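Local coordinates for protein integral membrane indolylacetylinositol arabinosyltransferase EmbB (Mycolicibacterium smegmatis MC2 155, PDB 7BVC) that probably transfers arabinose residues to build the arabinan of mycobacterial cell-wall arabinogalactan and binds the antituberculosis drug ethambutol, at residues B[111-122]-B[126-137]; B[79-89]-B[140-151]. All blocks are in the same frame, centred on the assembly; numbering follows the deposited sequence.

In the fold
Both contacts lie in the concanavalin-like domain, near one edge of the chain, their centres about 40 and 48 Å from that of the chain. From the N terminus, 79-89 comes first and supplies strand 80-84, the middle strand of a three-stranded antiparallel sheet. The chain then forms strand 97-100 and the hairpin of strands 114-118 and 122-127, where contact 1 closes a short local loop between 111-122 and 126-137. Soon afterwards 140-151 returns to pair with 79-89, so contact 2 closes the longer loop, with contact 1 wholly within it. The two centres are about 13 Å apart. Apolar packing ties the layers together: M114 against L79, V116 against I150, V135 against V140.

Contact 1 of 2, residues B[111-122]-B[126-137]; sequences LNAMLVNVTETR and IVRNVVVASVNR
L115 and I126 form a hydrogen-bonded antiparallel pair in a β-hairpin, and this is the well-bonded, largely buried part of the contact. L115 N reaches I126 O at 2.9 Å, and I126 N returns a bond to L115 O, also 2.9 Å. One step along, M114 and V127 are the non-hydrogen-bonded pair. Their side chains lie alongside each other, pointing the same way, with M114 CG 3.8 Å from V127 CG2. V127 turns this methyl beside its backbone N, with CG1 anti to that nitrogen (chi1 176°). A flexible thioether and a β-branched residue suit this buried face.

Beyond V127 the pairing weakens. R128 N lies 3.4 Å from A113 O, a weak bond, as the chain reverses through R128 and N129, both with left-handed backbone angles that asparagine tolerates well. N112 O sits over the centre of one face of the R128 guanidinium, 3.6 Å above the guanidinium plane, while R128 NE donates to R186 O. The carboxamide of N129 comes against L111, ND2 lying 3.5 Å from CD1.

At the far end, the side with exposed E120, T121 and N136, strand 114-118 has given way to a loop, and R137 N makes a weak bond to T121 O, 3.3 Å away. R137 reaches back at about a right angle to V118, whose CG1 sits over one guanidinium face, offset toward its rim, 3.7 Å from R137 CZ. D124, on strand 122-127 between the two segments, forms a salt bridge with R122 and accepts from S134 OG, tying both down.

Strand 97-100 pairs with the other edge of 114-118, L97, V98 and F99 touching its side chains. Strand 131-132 continues the sheet beside 122-127, and Y180 of strand 178-180 packs on V130 and V132.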
loop_
_atom_site.group_PDB
_atom_site.type_symbol
_atom_site.label_atom_id
_atom_site.label_comp_id
_atom_site.label_asym_id
_atom_site.label_seq_id
_atom_site.Cartn_x
_atom_site.Cartn_y
_atom_site.Cartn_z
ATOM N N LEU B 111 13.522 -31.515 -2.284
ATOM C CA LEU B 111 13.977 -30.130 -2.249
ATOM C C LEU B 111 14.419 -29.717 -0.852
ATOM O O LEU B 111 15.312 -28.874 -0.712
ATOM C CB LEU B 111 12.866 -29.209 -2.754
ATOM C CG LEU B 111 12.964 -27.711 -2.467
ATOM C CD1 LEU B 111 14.141 -27.093 -3.200
ATOM C CD2 LEU B 111 11.668 -27.009 -2.843
ATOM N N ASN B 112 13.825 -30.301 0.189
ATOM C CA ASN B 112 14.112 -29.892 1.557
ATOM C C ASN B 112 14.979 -30.867 2.337
ATOM O O ASN B 112 15.695 -30.438 3.241
ATOM C CB ASN B 112 12.807 -29.674 2.331
ATOM C CG ASN B 112 12.104 -28.397 1.938
ATOM O OD1 ASN B 112 12.512 -27.305 2.329
ATOM N ND2 ASN B 112 11.039 -28.523 1.158
ATOM N N ALA B 113 14.943 -32.154 2.019
ATOM C CA ALA B 113 15.600 -33.163 2.832
ATOM C C ALA B 113 16.725 -33.846 2.058
ATOM O O ALA B 113 17.043 -33.481 0.921
ATOM C CB ALA B 113 14.568 -34.173 3.330
ATOM N N MET B 114 17.331 -34.848 2.688
ATOM C CA MET B 114 18.410 -35.631 2.102
ATOM C C MET B 114 17.921 -37.045 1.828
ATOM O O MET B 114 17.378 -37.702 2.723
ATOM C CB MET B 114 19.628 -35.669 3.026
ATOM C CG MET B 114 20.588 -36.808 2.730
ATOM S SD MET B 114 21.567 -37.302 4.160
ATOM C CE MET B 114 22.858 -36.062 4.131
ATOM N N LEU B 115 18.118 -37.512 0.599
ATOM C CA LEU B 115 17.687 -38.835 0.175
ATOM C C LEU B 115 18.875 -39.625 -0.352
ATOM O O LEU B 115 19.764 -39.067 -1.002
ATOM C CB LEU B 115 16.602 -38.742 -0.900
ATOM C CG LEU B 115 15.374 -37.902 -0.550
ATOM C CD1 LEU B 115 14.595 -37.553 -1.803
ATOM C CD2 LEU B 115 14.490 -38.631 0.445
ATOM N N VAL B 116 18.887 -40.920 -0.065
ATOM C CA VAL B 116 19.909 -41.838 -0.564
ATOM C C VAL B 116 19.170 -42.907 -1.361
ATOM O O VAL B 116 18.703 -43.910 -0.815
ATOM C CB VAL B 116 20.748 -42.450 0.560
ATOM C CG1 VAL B 116 21.845 -43.325 -0.019
ATOM C CG2 VAL B 116 21.341 -41.356 1.425
ATOM N N ASN B 117 19.071 -42.701 -2.668
ATOM C CA ASN B 117 18.260 -43.551 -3.526
ATOM C C ASN B 117 19.108 -44.605 -4.230
ATOM O O ASN B 117 20.300 -44.416 -4.489
ATOM C CB ASN B 117 17.520 -42.712 -4.565
ATOM C CG ASN B 117 16.574 -41.715 -3.939
ATOM O OD1 ASN B 117 16.924 -40.554 -3.737
ATOM N ND2 ASN B 117 15.364 -42.161 -3.634
ATOM N N VAL B 118 18.462 -45.724 -4.553
ATOM C CA VAL B 118 19.075 -46.829 -5.282
ATOM C C VAL B 118 18.102 -47.237 -6.382
ATOM O O VAL B 118 17.078 -47.870 -6.105
ATOM C CB VAL B 118 19.400 -48.020 -4.371
ATOM C CG1 VAL B 118 19.788 -49.233 -5.203
ATOM C CG2 VAL B 118 20.512 -47.658 -3.404
ATOM N N THR B 119 18.408 -46.860 -7.619
ATOM C CA THR B 119 17.586 -47.215 -8.768
ATOM C C THR B 119 18.125 -48.520 -9.362
ATOM O O THR B 119 18.902 -49.233 -8.725
ATOM C CB THR B 119 17.573 -46.060 -9.768
ATOM O OG1 THR B 119 17.540 -44.821 -9.048
ATOM C CG2 THR B 119 16.333 -46.114 -10.653
ATOM N N GLU B 120 17.711 -48.863 -10.586
ATOM C CA GLU B 120 18.291 -50.011 -11.274
ATOM C C GLU B 120 19.654 -49.700 -11.878
ATOM O O GLU B 120 20.362 -50.628 -12.286
ATOM C CB GLU B 120 17.372 -50.501 -12.396
ATOM C CG GLU B 120 16.007 -51.006 -11.982
ATOM C CD GLU B 120 14.979 -49.899 -11.954
ATOM O OE1 GLU B 120 15.335 -48.750 -12.272
ATOM O OE2 GLU B 120 13.806 -50.172 -11.634
ATOM N N THR B 121 20.032 -48.424 -11.959
ATOM C CA THR B 121 21.267 -48.027 -12.617
ATOM C C THR B 121 22.143 -47.098 -11.791
ATOM O O THR B 121 23.251 -46.774 -12.232
ATOM C CB THR B 121 20.961 -47.342 -13.959
ATOM O OG1 THR B 121 20.155 -46.180 -13.728
ATOM C CG2 THR B 121 20.229 -48.285 -14.902
ATOM N N ARG B 122 21.700 -46.667 -10.611
ATOM C CA ARG B 122 22.433 -45.636 -9.895
ATOM C C ARG B 122 22.253 -45.784 -8.392
ATOM O O ARG B 122 21.233 -46.275 -7.900
ATOM C CB ARG B 122 21.983 -44.236 -10.330
ATOM C CG ARG B 122 22.735 -43.668 -11.522
ATOM C CD ARG B 122 22.097 -42.372 -11.993
ATOM N NE ARG B 122 20.821 -42.615 -12.658
ATOM C CZ ARG B 122 19.738 -41.866 -12.494
ATOM N NH1 ARG B 122 19.766 -40.821 -11.678
ATOM N NH2 ARG B 122 18.620 -42.164 -13.139
ATOM N N ILE B 126 21.033 -37.266 -2.907
ATOM C CA ILE B 126 20.475 -35.962 -3.247
ATOM C C ILE B 126 20.271 -35.170 -1.966
ATOM O O ILE B 126 19.644 -35.658 -1.017
ATOM C CB ILE B 126 19.154 -36.105 -4.023
ATOM C CG1 ILE B 126 19.317 -37.096 -5.176
ATOM C CG2 ILE B 126 18.686 -34.752 -4.533
ATOM C CD1 ILE B 126 19.990 -36.510 -6.396
ATOM N N VAL B 127 20.798 -33.948 -1.933
ATOM C CA VAL B 127 20.639 -33.067 -0.782
ATOM C C VAL B 127 20.170 -31.703 -1.264
ATOM O O VAL B 127 20.953 -30.933 -1.834
ATOM C CB VAL B 127 21.946 -32.945 0.021
ATOM C CG1 VAL B 127 21.779 -31.946 1.147
ATOM C CG2 VAL B 127 22.366 -34.297 0.567
ATOM N N ARG B 128 18.890 -31.399 -1.047
ATOM C CA ARG B 128 18.293 -30.122 -1.441
ATOM C C ARG B 128 18.428 -29.888 -2.945
ATOM O O ARG B 128 18.900 -28.842 -3.396
ATOM C CB ARG B 128 18.899 -28.961 -0.649
ATOM C CG ARG B 128 18.779 -29.107 0.856
ATOM C CD ARG B 128 19.114 -27.809 1.561
ATOM N NE ARG B 128 18.690 -27.821 2.956
ATOM C CZ ARG B 128 17.549 -27.303 3.393
ATOM N NH1 ARG B 128 16.713 -26.725 2.544
ATOM N NH2 ARG B 128 17.243 -27.359 4.681
ATOM N N ASN B 129 18.004 -30.884 -3.724
ATOM C CA ASN B 129 18.017 -30.823 -5.188
ATOM C C ASN B 129 19.419 -30.585 -5.736
ATOM O O ASN B 129 19.595 -29.927 -6.763
ATOM C CB ASN B 129 17.053 -29.754 -5.709
ATOM C CG ASN B 129 15.636 -30.267 -5.838
ATOM O OD1 ASN B 129 15.407 -31.470 -5.960
ATOM N ND2 ASN B 129 14.674 -29.356 -5.811
ATOM N N VAL B 130 20.429 -31.118 -5.056
ATOM C CA VAL B 130 21.822 -31.005 -5.473
ATOM C C VAL B 130 22.375 -32.424 -5.499
ATOM O O VAL B 130 22.604 -33.027 -4.445
ATOM C CB VAL B 130 22.643 -30.102 -4.546
ATOM C CG1 VAL B 130 24.126 -30.275 -4.807
ATOM C CG2 VAL B 130 22.236 -28.650 -4.732
ATOM N N VAL B 131 22.573 -32.967 -6.698
ATOM C CA VAL B 131 23.059 -34.336 -6.829
ATOM C C VAL B 131 24.501 -34.405 -6.341
ATOM O O VAL B 131 25.384 -33.707 -6.850
ATOM C CB VAL B 131 22.919 -34.835 -8.273
ATOM C CG1 VAL B 131 23.524 -33.843 -9.257
ATOM C CG2 VAL B 131 23.568 -36.199 -8.421
ATOM N N VAL B 132 24.737 -35.232 -5.327
ATOM C CA VAL B 132 26.049 -35.386 -4.715
ATOM C C VAL B 132 26.456 -36.849 -4.817
ATOM O O VAL B 132 25.724 -37.733 -4.360
ATOM C CB VAL B 132 26.044 -34.924 -3.247
ATOM C CG1 VAL B 132 27.399 -35.161 -2.616
ATOM C CG2 VAL B 132 25.653 -33.463 -3.152
ATOM N N ALA B 133 27.612 -37.098 -5.427
ATOM C CA ALA B 133 28.236 -38.420 -5.459
ATOM C C ALA B 133 27.293 -39.480 -6.033
ATOM O O ALA B 133 26.909 -40.442 -5.370
ATOM C CB ALA B 133 28.717 -38.821 -4.063
ATOM N N SER B 134 26.927 -39.275 -7.293
ATOM C CA SER B 134 26.202 -40.292 -8.039
ATOM C C SER B 134 27.173 -41.364 -8.517
ATOM O O SER B 134 28.283 -41.059 -8.959
ATOM C CB SER B 134 25.478 -39.667 -9.233
ATOM O OG SER B 134 24.800 -40.650 -9.990
ATOM N N VAL B 135 26.753 -42.625 -8.431
ATOM C CA VAL B 135 27.617 -43.745 -8.792
ATOM C C VAL B 135 26.776 -44.792 -9.513
ATOM O O VAL B 135 25.567 -44.892 -9.296
ATOM C CB VAL B 135 28.320 -44.327 -7.537
ATOM C CG1 VAL B 135 28.859 -45.718 -7.782
ATOM C CG2 VAL B 135 29.443 -43.411 -7.081
ATOM N N ASN B 136 27.407 -45.549 -10.408
ATOM C CA ASN B 136 26.709 -46.647 -11.064
ATOM C C ASN B 136 26.459 -47.793 -10.089
ATOM O O ASN B 136 27.255 -48.059 -9.186
ATOM C CB ASN B 136 27.501 -47.143 -12.274
ATOM C CG ASN B 136 27.435 -46.181 -13.445
ATOM O OD1 ASN B 136 26.378 -45.624 -13.743
ATOM N ND2 ASN B 136 28.562 -45.985 -14.118
ATOM N N ARG B 137 25.337 -48.485 -10.297
ATOM C CA ARG B 137 24.819 -49.417 -9.299
ATOM C C ARG B 137 25.729 -50.630 -9.127
ATOM O O ARG B 137 26.203 -50.917 -8.021
ATOM C CB ARG B 137 23.405 -49.852 -9.690
ATOM C CG ARG B 137 22.934 -51.124 -9.016
ATOM C CD ARG B 137 22.409 -50.838 -7.623
ATOM N NE ARG B 137 21.652 -51.962 -7.083
ATOM C CZ ARG B 137 20.372 -52.193 -7.349
ATOM N NH1 ARG B 137 19.703 -51.381 -8.155
ATOM N NH2 ARG B 137 19.763 -53.240 -6.810
#

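Contact 2 of 2, residues B[79-89]-B[140-151]; sequences LTATVPCSVVR and VAGPDCQRIEIT
L79 O meets the CA-H of T151 at 3.5 Å where 79-89 and 140-151 start as antiparallel β-strands, part of a three-stranded sheet in the concanavalin-like domain. A81 O then accepts from I150 N at 2.9 Å, and the small A81 side chain touches I150 CD1. T82 sits opposite E149 on the other face, CG2 alongside CG, and E149 pairs with R147 there. V83 N bonds to I148 O at 2.9 Å; the return bond, I148 N to V83 O, is weak and bent. V83 and I150 pack against F99 of strand 97-100, while I148 meets F161; their β-branched chains suit a buried strand face.

P84 opens a type I turn. C85, with SG anti to its carbonyl carbon (chi1 -65°), points across to its disulfide partner C145, although the modelled SG-SG distance, 2.8 Å, is long for this; the same sulfur packs 3.7 Å from I148 CG1 and 3.8 Å from V140 CG1. V88 adds CG2 against V140 CG1. Last, the long, flexible R89 brings two nitrogens to one acceptor, A141 O: NH1, 2.9 Å away, lies on a lone pair in the carbonyl plane, whereas NH2, at 3.0 Å, approaches from 58° above it.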
loop_
_atom_site.group_PDB
_atom_site.type_symbol
_atom_site.label_atom_id
_atom_site.label_comp_id
_atom_site.label_asym_id
_atom_site.label_seq_id
_atom_site.Cartn_x
_atom_site.Cartn_y
_atom_site.Cartn_z
ATOM N N LEU B 79 25.464 -34.052 10.670
ATOM C CA LEU B 79 24.794 -35.285 10.274
ATOM C C LEU B 79 25.838 -36.225 9.699
ATOM O O LEU B 79 26.426 -35.934 8.654
ATOM C CB LEU B 79 23.685 -35.012 9.253
ATOM C CG LEU B 79 22.712 -36.142 8.907
ATOM C CD1 LEU B 79 21.376 -35.560 8.499
ATOM C CD2 LEU B 79 23.245 -37.033 7.799
ATOM N N THR B 80 26.064 -37.351 10.371
ATOM C CA THR B 80 27.035 -38.344 9.927
ATOM C C THR B 80 26.315 -39.667 9.730
ATOM O O THR B 80 25.723 -40.200 10.674
ATOM C CB THR B 80 28.176 -38.506 10.936
ATOM O OG1 THR B 80 27.740 -39.337 12.018
ATOM C CG2 THR B 80 28.605 -37.155 11.483
ATOM N N ALA B 81 26.373 -40.200 8.513
ATOM C CA ALA B 81 25.737 -41.465 8.181
ATOM C C ALA B 81 26.746 -42.370 7.494
ATOM O O ALA B 81 27.415 -41.946 6.546
ATOM C CB ALA B 81 24.519 -41.253 7.281
ATOM N N THR B 82 26.852 -43.611 7.970
ATOM C CA THR B 82 27.738 -44.612 7.385
ATOM C C THR B 82 26.901 -45.828 7.018
ATOM O O THR B 82 26.473 -46.581 7.898
ATOM C CB THR B 82 28.859 -45.005 8.348
ATOM O OG1 THR B 82 28.369 -45.976 9.280
ATOM C CG2 THR B 82 29.365 -43.791 9.109
ATOM N N VAL B 83 26.678 -46.021 5.727
ATOM C CA VAL B 83 25.856 -47.102 5.192
ATOM C C VAL B 83 26.783 -48.105 4.512
ATOM O O VAL B 83 27.497 -47.733 3.576
ATOM C CB VAL B 83 24.808 -46.569 4.205
ATOM C CG1 VAL B 83 23.958 -47.705 3.670
ATOM C CG2 VAL B 83 23.950 -45.505 4.872
ATOM N N PRO B 84 26.827 -49.361 4.950
ATOM C CA PRO B 84 27.673 -50.346 4.265
ATOM C C PRO B 84 27.199 -50.602 2.841
ATOM O O PRO B 84 26.030 -50.402 2.501
ATOM C CB PRO B 84 27.536 -51.599 5.138
ATOM C CG PRO B 84 26.289 -51.384 5.936
ATOM C CD PRO B 84 26.198 -49.914 6.158
ATOM N N CYS B 85 28.129 -51.059 1.999
ATOM C CA CYS B 85 27.811 -51.376 0.614
ATOM C C CYS B 85 27.247 -52.783 0.452
ATOM O O CYS B 85 27.051 -53.229 -0.680
ATOM C CB CYS B 85 29.055 -51.183 -0.265
ATOM S SG CYS B 85 29.605 -49.454 -0.325
ATOM N N SER B 86 26.958 -53.474 1.553
ATOM C CA SER B 86 26.336 -54.791 1.538
ATOM C C SER B 86 24.817 -54.739 1.643
ATOM O O SER B 86 24.177 -55.796 1.649
ATOM C CB SER B 86 26.885 -55.656 2.678
ATOM O OG SER B 86 26.467 -55.157 3.941
ATOM N N VAL B 87 24.224 -53.545 1.733
ATOM C CA VAL B 87 22.769 -53.416 1.759
ATOM C C VAL B 87 22.198 -53.086 0.390
ATOM O O VAL B 87 20.978 -53.213 0.194
ATOM C CB VAL B 87 22.314 -52.357 2.788
ATOM C CG1 VAL B 87 22.870 -52.680 4.160
ATOM C CG2 VAL B 87 22.722 -50.970 2.347
ATOM N N VAL B 88 23.031 -52.666 -0.563
ATOM C CA VAL B 88 22.560 -52.433 -1.924
ATOM C C VAL B 88 22.141 -53.744 -2.579
ATOM O O VAL B 88 21.170 -53.786 -3.345
ATOM C CB VAL B 88 23.651 -51.705 -2.733
ATOM C CG1 VAL B 88 23.397 -51.825 -4.223
ATOM C CG2 VAL B 88 23.724 -50.243 -2.316
ATOM N N ARG B 89 22.844 -54.835 -2.276
ATOM C CA ARG B 89 22.555 -56.144 -2.845
ATOM C C ARG B 89 21.387 -56.847 -2.162
ATOM O O ARG B 89 21.174 -58.041 -2.401
ATOM C CB ARG B 89 23.804 -57.025 -2.786
ATOM C CG ARG B 89 24.215 -57.427 -1.378
ATOM C CD ARG B 89 25.547 -58.159 -1.380
ATOM N NE ARG B 89 26.675 -57.243 -1.532
ATOM C CZ ARG B 89 27.317 -57.030 -2.676
ATOM N NH1 ARG B 89 26.945 -57.670 -3.777
ATOM N NH2 ARG B 89 28.331 -56.178 -2.720
ATOM N N VAL B 140 29.077 -50.370 -7.051
ATOM C CA VAL B 140 28.918 -50.537 -5.609
ATOM C C VAL B 140 28.540 -51.975 -5.287
ATOM O O VAL B 140 28.996 -52.546 -4.288
ATOM C CB VAL B 140 27.876 -49.543 -5.062
ATOM C CG1 VAL B 140 27.619 -49.799 -3.589
ATOM C CG2 VAL B 140 28.344 -48.121 -5.271
ATOM N N ALA B 141 27.707 -52.586 -6.132
ATOM C CA ALA B 141 27.354 -53.988 -5.942
ATOM C C ALA B 141 28.551 -54.914 -6.116
ATOM O O ALA B 141 28.492 -56.071 -5.687
ATOM C CB ALA B 141 26.237 -54.387 -6.907
ATOM N N GLY B 142 29.631 -54.435 -6.732
ATOM C CA GLY B 142 30.832 -55.220 -6.900
ATOM C C GLY B 142 31.516 -55.505 -5.579
ATOM O O GLY B 142 31.261 -54.848 -4.566
ATOM N N PRO B 143 32.402 -56.506 -5.563
ATOM C CA PRO B 143 33.045 -56.901 -4.303
ATOM C C PRO B 143 34.274 -56.073 -3.955
ATOM O O PRO B 143 35.319 -56.622 -3.590
ATOM C CB PRO B 143 33.413 -58.368 -4.557
ATOM C CG PRO B 143 33.655 -58.434 -6.025
ATOM C CD PRO B 143 32.761 -57.403 -6.676
ATOM N N ASP B 144 34.158 -54.750 -4.063
ATOM C CA ASP B 144 35.223 -53.844 -3.653
ATOM C C ASP B 144 34.757 -52.685 -2.787
ATOM O O ASP B 144 35.607 -52.023 -2.177
ATOM C CB ASP B 144 35.970 -53.288 -4.878
ATOM C CG ASP B 144 35.057 -52.551 -5.845
ATOM O OD1 ASP B 144 33.923 -52.187 -5.471
ATOM O OD2 ASP B 144 35.486 -52.328 -6.998
ATOM N N CYS B 145 33.452 -52.458 -2.683
ATOM C CA CYS B 145 32.941 -51.369 -1.849
ATOM C C CYS B 145 32.920 -51.764 -0.370
ATOM O O CYS B 145 32.596 -52.903 -0.032
ATOM C CB CYS B 145 31.540 -50.957 -2.305
ATOM S SG CYS B 145 31.315 -49.174 -2.505
ATOM N N GLN B 146 33.265 -50.824 0.508
ATOM C CA GLN B 146 33.280 -51.090 1.941
ATOM C C GLN B 146 32.190 -50.333 2.682
ATOM O O GLN B 146 31.431 -50.941 3.442
ATOM C CB GLN B 146 34.658 -50.743 2.533
ATOM C CG GLN B 146 35.797 -51.620 2.043
ATOM C CD GLN B 146 37.094 -51.347 2.780
ATOM O OE1 GLN B 146 37.879 -50.488 2.382
ATOM N NE2 GLN B 146 37.319 -52.075 3.867
ATOM N N ARG B 147 32.083 -49.022 2.471
ATOM C CA ARG B 147 31.123 -48.192 3.183
ATOM C C ARG B 147 30.703 -47.043 2.278
ATOM O O ARG B 147 31.172 -46.913 1.144
ATOM C CB ARG B 147 31.714 -47.653 4.491
ATOM C CG ARG B 147 31.938 -48.686 5.579
ATOM C CD ARG B 147 32.749 -48.099 6.718
ATOM N NE ARG B 147 34.181 -48.281 6.508
ATOM C CZ ARG B 147 35.057 -47.286 6.420
ATOM N NH1 ARG B 147 36.342 -47.545 6.225
ATOM N NH2 ARG B 147 34.648 -46.030 6.527
ATOM N N ILE B 148 29.799 -46.212 2.794
ATOM C CA ILE B 148 29.411 -44.943 2.187
ATOM C C ILE B 148 29.186 -43.964 3.329
ATOM O O ILE B 148 28.346 -44.212 4.201
ATOM C CB ILE B 148 28.138 -45.058 1.329
ATOM C CG1 ILE B 148 28.351 -46.007 0.149
ATOM C CG2 ILE B 148 27.714 -43.691 0.830
ATOM C CD1 ILE B 148 27.087 -46.336 -0.605
ATOM N N GLU B 149 29.924 -42.859 3.329
ATOM C CA GLU B 149 29.934 -41.923 4.450
ATOM C C GLU B 149 29.482 -40.552 3.969
ATOM O O GLU B 149 30.136 -39.945 3.121
ATOM C CB GLU B 149 31.322 -41.860 5.085
ATOM C CG GLU B 149 31.691 -43.143 5.816
ATOM C CD GLU B 149 33.103 -43.131 6.356
ATOM O OE1 GLU B 149 33.880 -42.234 5.970
ATOM O OE2 GLU B 149 33.434 -44.019 7.169
ATOM N N ILE B 150 28.397 -40.048 4.548
ATOM C CA ILE B 150 27.602 -38.988 3.930
ATOM C C ILE B 150 27.662 -37.709 4.757
ATOM O O ILE B 150 26.642 -37.040 4.958
ATOM C CB ILE B 150 26.154 -39.456 3.708
ATOM C CG1 ILE B 150 26.145 -40.911 3.245
ATOM C CG2 ILE B 150 25.475 -38.619 2.638
ATOM C CD1 ILE B 150 24.765 -41.479 3.042
ATOM N N THR B 151 28.849 -37.384 5.272
ATOM C CA THR B 151 28.999 -36.338 6.281
ATOM C C THR B 151 28.426 -35.006 5.801
ATOM O O THR B 151 28.519 -34.662 4.621
ATOM C CB THR B 151 30.482 -36.174 6.638
ATOM O OG1 THR B 151 31.008 -37.431 7.079
ATOM C CG2 THR B 151 30.663 -35.157 7.750
#